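Local coordinates for protein alkaline phosphatase (Thermus thermophilus, PDB 7KWD) that probably hydrolyses phosphate monoesters as a homodimeric alkaline phosphatase that carries zinc and magnesium ions in its active site, at residues G111-H116 / F152-P157; T143-T148 / R164-Y169. All blocks are in the same frame, centred on the assembly; numbering follows the deposited sequence.

Interaction 1: residues G111-H116 / F152-P157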
ATOM      1  N   GLY A 111     -21.017  -6.919   7.404  1.00 34.85           N
ATOM      2  CA  GLY A 111     -22.433  -6.767   7.100  1.00 35.24           C
ATOM      3  C   GLY A 111     -23.351  -6.066   8.079  1.00 33.19           C
ATOM      4  O   GLY A 111     -24.173  -5.234   7.675  1.00 41.18           O
ATOM      5  N   GLY A 112     -23.271  -6.412   9.351  1.00 28.04           N
ATOM      6  CA  GLY A 112     -24.077  -5.745  10.348  1.00 24.78           C
ATOM      7  C   GLY A 112     -23.401  -4.523  10.979  1.00 23.87           C
ATOM      8  O   GLY A 112     -22.179  -4.373  10.965  1.00 29.68           O
ATOM      9  N   LEU A 113     -24.238  -3.644  11.516  1.00 25.55           N
ATOM     10  CA  LEU A 113     -23.817  -2.425  12.202  1.00 27.75           C
ATOM     11  C   LEU A 113     -23.890  -2.642  13.704  1.00 26.69           C
ATOM     12  O   LEU A 113     -24.967  -2.918  14.236  1.00 27.33           O
ATOM     13  CB  LEU A 113     -24.718  -1.252  11.819  1.00 25.83           C
ATOM     14  CG  LEU A 113     -24.672  -0.837  10.354  1.00 27.36           C
ATOM     15  CD1 LEU A 113     -25.714   0.250  10.053  1.00 25.47           C
ATOM     16  CD2 LEU A 113     -23.266  -0.341   9.989  1.00 21.36           C
ATOM     17  N   ALA A 114     -22.754  -2.497  14.390  1.00 27.45           N
ATOM     18  CA  ALA A 114     -22.695  -2.646  15.849  1.00 26.71           C
ATOM     19  C   ALA A 114     -23.481  -3.861  16.318  1.00 21.37           C
ATOM     20  O   ALA A 114     -24.357  -3.788  17.188  1.00 22.76           O
ATOM     21  CB  ALA A 114     -23.216  -1.397  16.554  1.00 20.90           C
ATOM     22  N   ILE A 115     -23.130  -5.014  15.744  1.00 22.52           N
ATOM     23  CA  ILE A 115     -23.837  -6.253  16.037  1.00 23.44           C
ATOM     24  C   ILE A 115     -22.978  -7.413  15.566  1.00 25.15           C
ATOM     25  O   ILE A 115     -22.201  -7.287  14.615  1.00 26.40           O
ATOM     26  CB  ILE A 115     -25.223  -6.231  15.341  1.00 24.56           C
ATOM     27  CG1 ILE A 115     -26.192  -7.234  15.949  1.00 29.03           C
ATOM     28  CG2 ILE A 115     -25.028  -6.483  13.816  1.00 31.16           C
ATOM     29  CD1 ILE A 115     -27.620  -7.151  15.349  1.00 31.00           C
ATOM     30  N   HIS A 116     -23.146  -8.563  16.218  1.00 22.09           N
ATOM     31  CA  HIS A 116     -22.456  -9.770  15.820  1.00 22.71           C
ATOM     32  C   HIS A 116     -23.327 -10.591  14.881  1.00 26.68           C
ATOM     33  O   HIS A 116     -24.524 -10.386  14.788  1.00 26.24           O
ATOM     34  CB  HIS A 116     -22.069 -10.603  17.046  1.00 26.91           C
ATOM     35  CG  HIS A 116     -20.784 -10.170  17.663  1.00 25.73           C
ATOM     36  ND1 HIS A 116     -19.660  -9.897  16.910  1.00 24.68           N
ATOM     37  CD2 HIS A 116     -20.441  -9.946  18.952  1.00 25.71           C
ATOM     38  CE1 HIS A 116     -18.688  -9.506  17.708  1.00 21.13           C
ATOM     39  NE2 HIS A 116     -19.130  -9.543  18.954  1.00 26.64           N
ATOM     40  N   PHE A 152     -21.169   4.059  14.144  1.00 22.67           N
ATOM     41  CA  PHE A 152     -20.727   4.735  15.340  1.00 18.60           C
ATOM     42  C   PHE A 152     -21.847   5.037  16.312  1.00 23.82           C
ATOM     43  O   PHE A 152     -21.553   5.309  17.481  1.00 24.25           O
ATOM     44  CB  PHE A 152     -20.017   6.050  15.015  1.00 20.38           C
ATOM     45  CG  PHE A 152     -18.557   5.872  14.719  1.00 21.70           C
ATOM     46  CD1 PHE A 152     -18.133   4.852  13.897  1.00 21.03           C
ATOM     47  CD2 PHE A 152     -17.624   6.695  15.284  1.00 23.28           C
ATOM     48  CE1 PHE A 152     -16.787   4.666  13.625  1.00 24.18           C
ATOM     49  CE2 PHE A 152     -16.280   6.513  15.034  1.00 26.42           C
ATOM     50  CZ  PHE A 152     -15.861   5.516  14.199  1.00 26.60           C
ATOM     51  N   VAL A 153     -23.115   4.989  15.874  1.00 18.04           N
ATOM     52  CA  VAL A 153     -24.231   5.460  16.686  1.00 21.42           C
ATOM     53  C   VAL A 153     -25.285   4.385  16.937  1.00 22.34           C
ATOM     54  O   VAL A 153     -25.896   4.374  18.011  1.00 23.37           O
ATOM     55  CB  VAL A 153     -24.888   6.710  16.065  1.00 18.87           C
ATOM     56  CG1 VAL A 153     -23.996   7.870  16.262  1.00 24.25           C
ATOM     57  CG2 VAL A 153     -25.136   6.465  14.596  1.00 22.87           C
ATOM     58  N   ILE A 154     -25.559   3.491  15.982  1.00 26.29           N
ATOM     59  CA  ILE A 154     -26.718   2.595  16.147  1.00 26.15           C
ATOM     60  C   ILE A 154     -26.398   1.160  15.748  1.00 29.51           C
ATOM     61  O   ILE A 154     -25.412   0.867  15.079  1.00 26.52           O
ATOM     62  CB  ILE A 154     -27.960   3.085  15.363  1.00 25.32           C
ATOM     63  CG1 ILE A 154     -27.659   3.286  13.868  1.00 25.36           C
ATOM     64  CG2 ILE A 154     -28.516   4.393  15.977  1.00 20.88           C
ATOM     65  CD1 ILE A 154     -27.850   2.009  12.991  1.00 22.59           C
ATOM     66  N   SER A 155     -27.281   0.253  16.157  1.00 23.91           N
ATOM     67  CA  SER A 155     -27.123  -1.166  15.880  1.00 27.68           C
ATOM     68  C   SER A 155     -28.209  -1.646  14.932  1.00 27.50           C
ATOM     69  O   SER A 155     -29.390  -1.325  15.103  1.00 29.41           O
ATOM     70  CB  SER A 155     -27.202  -2.018  17.156  1.00 24.08           C
ATOM     71  OG  SER A 155     -27.051  -3.384  16.771  1.00 32.01           O
ATOM     72  N   ASN A 156     -27.814  -2.439  13.951  1.00 28.48           N
ATOM     73  CA  ASN A 156     -28.778  -2.961  12.986  1.00 28.02           C
ATOM     74  C   ASN A 156     -28.176  -4.137  12.237  1.00 30.76           C
ATOM     75  O   ASN A 156     -27.021  -4.061  11.789  1.00 24.92           O
ATOM     76  CB  ASN A 156     -29.190  -1.852  12.002  1.00 29.63           C
ATOM     77  CG  ASN A 156     -30.366  -2.259  11.135  1.00 29.90           C
ATOM     78  OD1 ASN A 156     -30.340  -3.315  10.497  1.00 26.95           O
ATOM     79  ND2 ASN A 156     -31.402  -1.430  11.119  1.00 29.92           N
ATOM     80  N   PRO A 157     -28.925  -5.237  12.068  1.00 31.78           N
ATOM     81  CA  PRO A 157     -28.339  -6.428  11.439  1.00 24.18           C
ATOM     82  C   PRO A 157     -28.065  -6.275   9.964  1.00 26.97           C
ATOM     83  O   PRO A 157     -27.314  -7.094   9.433  1.00 25.51           O
ATOM     84  CB  PRO A 157     -29.388  -7.527  11.681  1.00 31.83           C
ATOM     85  CG  PRO A 157     -30.646  -6.796  11.986  1.00 29.74           C
ATOM     86  CD  PRO A 157     -30.254  -5.520  12.649  1.00 36.70           C
TER
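Leu113 and Asn156 face each other as an antiparallel hydrogen-bonded pair, a single bridge. Leu113 N donates to Asn156 O at 2.8 Å (165° at the hydrogen). Asn156 N returns a bond to Leu113 O at 2.9 Å. The two are not equivalent: the first donor lies nearly along the C=O axis, the second is bent to 141° at the acceptor and tilted from the carbonyl plane. The hydroxyl of Ser155 adds a third bond, OG to Ala114 O at 2.8 Å; with OG anti to the backbone N (chi1 179°), it reaches that oxygen from above the carbonyl plane rather than on a lone pair. Apolar groups close the flanks. Leu113 CD1 meets Ile154 CD1 at 4.0 Å, while Ile115 lays CD1 against the Pro157 ring, 4.1 Å from Pro157 CB. Gly112 fits where a side chain would not, since a CB there would run into Ile115 CG2. The Asn156 amide turns to other partners, OD1 to Asp158 N and ND2 to helix 162-172. With three directed bonds, two of them backbone to backbone, the contact fixes the loop after helix 95-104 against the chain leaving helix 147-153 largely through main-chain polarity, with modest apolar cover.

Interaction 2: residues T143-T148 / R164-Y169. With MG (magnesium ion), chain D.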
ATOM      1  N   THR A 143     -24.379   8.722   1.633  1.00 27.54           N
ATOM      2  CA  THR A 143     -25.654   8.803   2.331  1.00 23.55           C
ATOM      3  C   THR A 143     -25.373   8.892   3.823  1.00 24.11           C
ATOM      4  O   THR A 143     -24.464   8.238   4.344  1.00 27.48           O
ATOM      5  CB  THR A 143     -26.545   7.595   2.036  1.00 21.22           C
ATOM      6  OG1 THR A 143     -25.817   6.408   2.310  1.00 27.59           O
ATOM      7  CG2 THR A 143     -26.991   7.596   0.566  1.00 25.96           C
ATOM      8  N   VAL A 144     -26.126   9.753   4.507  1.00 22.70           N
ATOM      9  CA  VAL A 144     -25.811  10.036   5.894  1.00 22.69           C
ATOM     10  C   VAL A 144     -26.033   8.812   6.768  1.00 25.71           C
ATOM     11  O   VAL A 144     -25.439   8.706   7.853  1.00 24.35           O
ATOM     12  CB  VAL A 144     -26.640  11.254   6.332  1.00 25.01           C
ATOM     13  CG1 VAL A 144     -28.138  10.862   6.500  1.00 26.57           C
ATOM     14  CG2 VAL A 144     -26.061  11.812   7.602  1.00 31.34           C
ATOM     15  N   THR A 145     -26.856   7.875   6.297  1.00 21.17           N
ATOM     16  CA  THR A 145     -27.203   6.624   6.954  1.00 20.92           C
ATOM     17  C   THR A 145     -26.257   5.477   6.557  1.00 20.24           C
ATOM     18  O   THR A 145     -26.493   4.315   6.912  1.00 20.17           O
ATOM     19  CB  THR A 145     -28.655   6.266   6.560  1.00 22.20           C
ATOM     20  OG1 THR A 145     -28.733   6.358   5.126  1.00 24.47           O
ATOM     21  CG2 THR A 145     -29.687   7.222   7.133  1.00 26.13           C
ATOM     22  N   HIS A 146     -25.200   5.770   5.821  1.00 23.46           N
ATOM     23  CA  HIS A 146     -24.301   4.727   5.353  1.00 21.17           C
ATOM     24  C   HIS A 146     -23.507   4.126   6.515  1.00 23.43           C
ATOM     25  O   HIS A 146     -23.579   4.569   7.662  1.00 22.36           O
ATOM     26  CB  HIS A 146     -23.390   5.299   4.274  1.00 23.50           C
ATOM     27  CG  HIS A 146     -22.976   4.313   3.231  1.00 23.84           C
ATOM     28  ND1 HIS A 146     -21.651   4.011   2.991  1.00 27.57           N
ATOM     29  CD2 HIS A 146     -23.702   3.594   2.332  1.00 28.44           C
ATOM     30  CE1 HIS A 146     -21.579   3.131   2.004  1.00 34.51           C
ATOM     31  NE2 HIS A 146     -22.807   2.863   1.585  1.00 32.54           N
ATOM     32  N   ALA A 147     -22.768   3.061   6.195  1.00 20.36           N
ATOM     33  CA  ALA A 147     -22.235   2.183   7.233  1.00 21.48           C
ATOM     34  C   ALA A 147     -21.282   2.907   8.165  1.00 20.14           C
ATOM     35  O   ALA A 147     -21.317   2.696   9.381  1.00 18.94           O
ATOM     36  CB  ALA A 147     -21.509   1.006   6.603  1.00 24.56           C
ATOM     37  N   THR A 148     -20.425   3.780   7.630  1.00 21.73           N
ATOM     38  CA  THR A 148     -19.356   4.312   8.468  1.00 23.92           C
ATOM     39  C   THR A 148     -19.910   5.229   9.542  1.00 21.17           C
ATOM     40  O   THR A 148     -19.592   5.034  10.728  1.00 21.62           O
ATOM     41  CB  THR A 148     -18.314   5.008   7.592  1.00 22.23           C
ATOM     42  OG1 THR A 148     -17.737   4.051   6.695  1.00 21.70           O
ATOM     43  CG2 THR A 148     -17.241   5.597   8.468  1.00 26.20           C
ATOM     44  N   ARG A 164     -34.769   2.307   7.523  1.00 27.14           N
ATOM     45  CA  ARG A 164     -34.930   2.096   8.958  1.00 25.95           C
ATOM     46  C   ARG A 164     -33.865   2.847   9.755  1.00 33.12           C
ATOM     47  O   ARG A 164     -34.167   3.435  10.804  1.00 27.18           O
ATOM     48  CB  ARG A 164     -34.869   0.588   9.237  1.00 28.13           C
ATOM     49  CG  ARG A 164     -34.802   0.171  10.718  1.00 31.80           C
ATOM     50  CD  ARG A 164     -35.966   0.729  11.559  1.00 38.18           C
ATOM     51  NE  ARG A 164     -35.751   0.416  12.968  1.00 40.41           N
ATOM     52  CZ  ARG A 164     -36.051   1.212  13.998  1.00 38.07           C
ATOM     53  NH1 ARG A 164     -36.611   2.400  13.802  1.00 37.57           N
ATOM     54  NH2 ARG A 164     -35.769   0.801  15.235  1.00 39.94           N
ATOM     55  N   ILE A 165     -32.613   2.832   9.276  1.00 27.73           N
ATOM     56  CA  ILE A 165     -31.528   3.534   9.959  1.00 29.31           C
ATOM     57  C   ILE A 165     -31.862   5.023  10.124  1.00 21.91           C
ATOM     58  O   ILE A 165     -31.608   5.614  11.171  1.00 23.40           O
ATOM     59  CB  ILE A 165     -30.212   3.306   9.183  1.00 23.41           C
ATOM     60  CG1 ILE A 165     -29.763   1.836   9.316  1.00 25.18           C
ATOM     61  CG2 ILE A 165     -29.084   4.201   9.716  1.00 28.68           C
ATOM     62  CD1 ILE A 165     -28.652   1.452   8.331  1.00 24.72           C
ATOM     63  N   ALA A 166     -32.475   5.631   9.113  1.00 23.53           N
ATOM     64  CA  ALA A 166     -32.883   7.030   9.223  1.00 27.16           C
ATOM     65  C   ALA A 166     -33.852   7.236  10.376  1.00 28.01           C
ATOM     66  O   ALA A 166     -33.800   8.262  11.070  1.00 23.33           O
ATOM     67  CB  ALA A 166     -33.505   7.500   7.897  1.00 26.67           C
ATOM     68  N   GLU A 167     -34.729   6.256  10.614  1.00 24.44           N
ATOM     69  CA  GLU A 167     -35.604   6.335  11.770  1.00 28.66           C
ATOM     70  C   GLU A 167     -34.790   6.213  13.051  1.00 24.67           C
ATOM     71  O   GLU A 167     -35.034   6.918  14.040  1.00 27.29           O
ATOM     72  CB  GLU A 167     -36.673   5.221  11.719  1.00 26.50           C
ATOM     73  CG  GLU A 167     -37.647   5.221  10.534  1.00 33.26           C
ATOM     74  CD  GLU A 167     -38.415   3.892  10.442  1.00 35.93           C
ATOM     75  OE1 GLU A 167     -38.839   3.391  11.487  1.00 47.84           O
ATOM     76  OE2 GLU A 167     -38.554   3.322   9.348  1.00 43.06           O
ATOM     77  N   GLN A 168     -33.828   5.291  13.059  1.00 24.96           N
ATOM     78  CA  GLN A 168     -32.963   5.137  14.229  1.00 26.98           C
ATOM     79  C   GLN A 168     -32.180   6.416  14.517  1.00 23.07           C
ATOM     80  O   GLN A 168     -31.924   6.743  15.678  1.00 24.52           O
ATOM     81  CB  GLN A 168     -32.028   3.957  14.001  1.00 25.43           C
ATOM     82  CG  GLN A 168     -32.739   2.601  13.997  1.00 29.23           C
ATOM     83  CD  GLN A 168     -31.772   1.476  13.701  1.00 28.52           C
ATOM     84  OE1 GLN A 168     -31.547   1.138  12.540  1.00 28.23           O
ATOM     85  NE2 GLN A 168     -31.193   0.895  14.749  1.00 21.65           N
ATOM     86  N   TYR A 169     -31.784   7.149  13.464  1.00 19.24           N
ATOM     87  CA  TYR A 169     -31.091   8.425  13.651  1.00 20.83           C
ATOM     88  C   TYR A 169     -31.968   9.437  14.377  1.00 21.96           C
ATOM     89  O   TYR A 169     -31.498  10.168  15.273  1.00 25.37           O
ATOM     90  CB  TYR A 169     -30.680   8.989  12.293  1.00 20.53           C
ATOM     91  CG  TYR A 169     -29.405   8.454  11.718  1.00 24.20           C
ATOM     92  CD1 TYR A 169     -28.780   7.317  12.243  1.00 25.48           C
ATOM     93  CD2 TYR A 169     -28.790   9.117  10.681  1.00 24.59           C
ATOM     94  CE1 TYR A 169     -27.584   6.865  11.705  1.00 22.51           C
ATOM     95  CE2 TYR A 169     -27.607   8.674  10.140  1.00 21.52           C
ATOM     96  CZ  TYR A 169     -27.005   7.545  10.651  1.00 24.98           C
ATOM     97  OH  TYR A 169     -25.809   7.128  10.080  1.00 23.09           O
TER
HETATM   98 MG    MG D 602     -17.980   4.629   4.407  1.00 33.75          MG
HETATM   99  O   HOH W   1     -19.938   5.273   4.915  1.00 29.14           O
HETATM  100  O   HOH W   2     -18.822   2.904   4.038  1.00 33.87           O
HETATM  101  O   HOH W   3     -17.857   4.920   2.102  1.00 25.03           O
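Tyr169 reaches from helix 162-172 to the type I turn Thr143-His146, which leads into helix 147-153 with His146 at its N-cap position, beside the magnesium site of the alkaline phosphatase fold. One hydrogen bond joins the segments: Tyr169 OH donates to Val144 O at 2.8 Å, in the carbonyl plane and on a lone pair, and that oxygen also lies at the ring edge, in plane. A phenylalanine here would probably leave Val144 O without this donor and the turn less firmly held to the helix.

Apolar contacts accompany the bond. Thr145 is wedged over the helix, its CB 3.8 Å from Ile165 CG2 and its CG2 3.9 Å from Ala166 CB. CG2 sits anti to the carbonyl carbon (chi1 50° for OG1), which leaves the hydroxyl to bond Glu162 while the methyl packs. Tyr177 stacks on the Tyr169 ring.

Metal and water contacts lie at the start of helix 147-153, where the His146 and Thr148 side chains leave the backbone away from helix 162-172. Thr148 OG1 binds the magnesium ion, whose other protein ligands are Asp47 and Glu270. His146 ND1 lies 4.0 Å from the metal, too far for direct coordination, and is linked to it by water 1. That water is 2.1 Å from the magnesium ion, 2.9 Å from His146 ND1 and accepts a bond from Thr148 N at 3.1 Å.

Overall arrangement
Interactions 1 and 2, centred 11 Å apart, meet around helix 147-153: 143-148 enters it and 152-157 leaves it. Helix 162-172 joins them directly, since Gln168 NE2 probably donates to Ser155 O and Gln168 OE1 probably accepts from Asn156 ND2, each at 2.9 Å. An apolar link runs alongside, with Leu113 CD1 3.6 Å from Ile165 CD1, and Leu113 CD2 packs against the carbonyl oxygen of Ala147. Interaction 2 supplies a magnesium ligand itself. Interaction 1 is more remote from the metals, the Leu113 side chain lying about 9 Å from the magnesium ion and about 7 Å from the side chain of Ser95, predicted to form the phosphoserine intermediate.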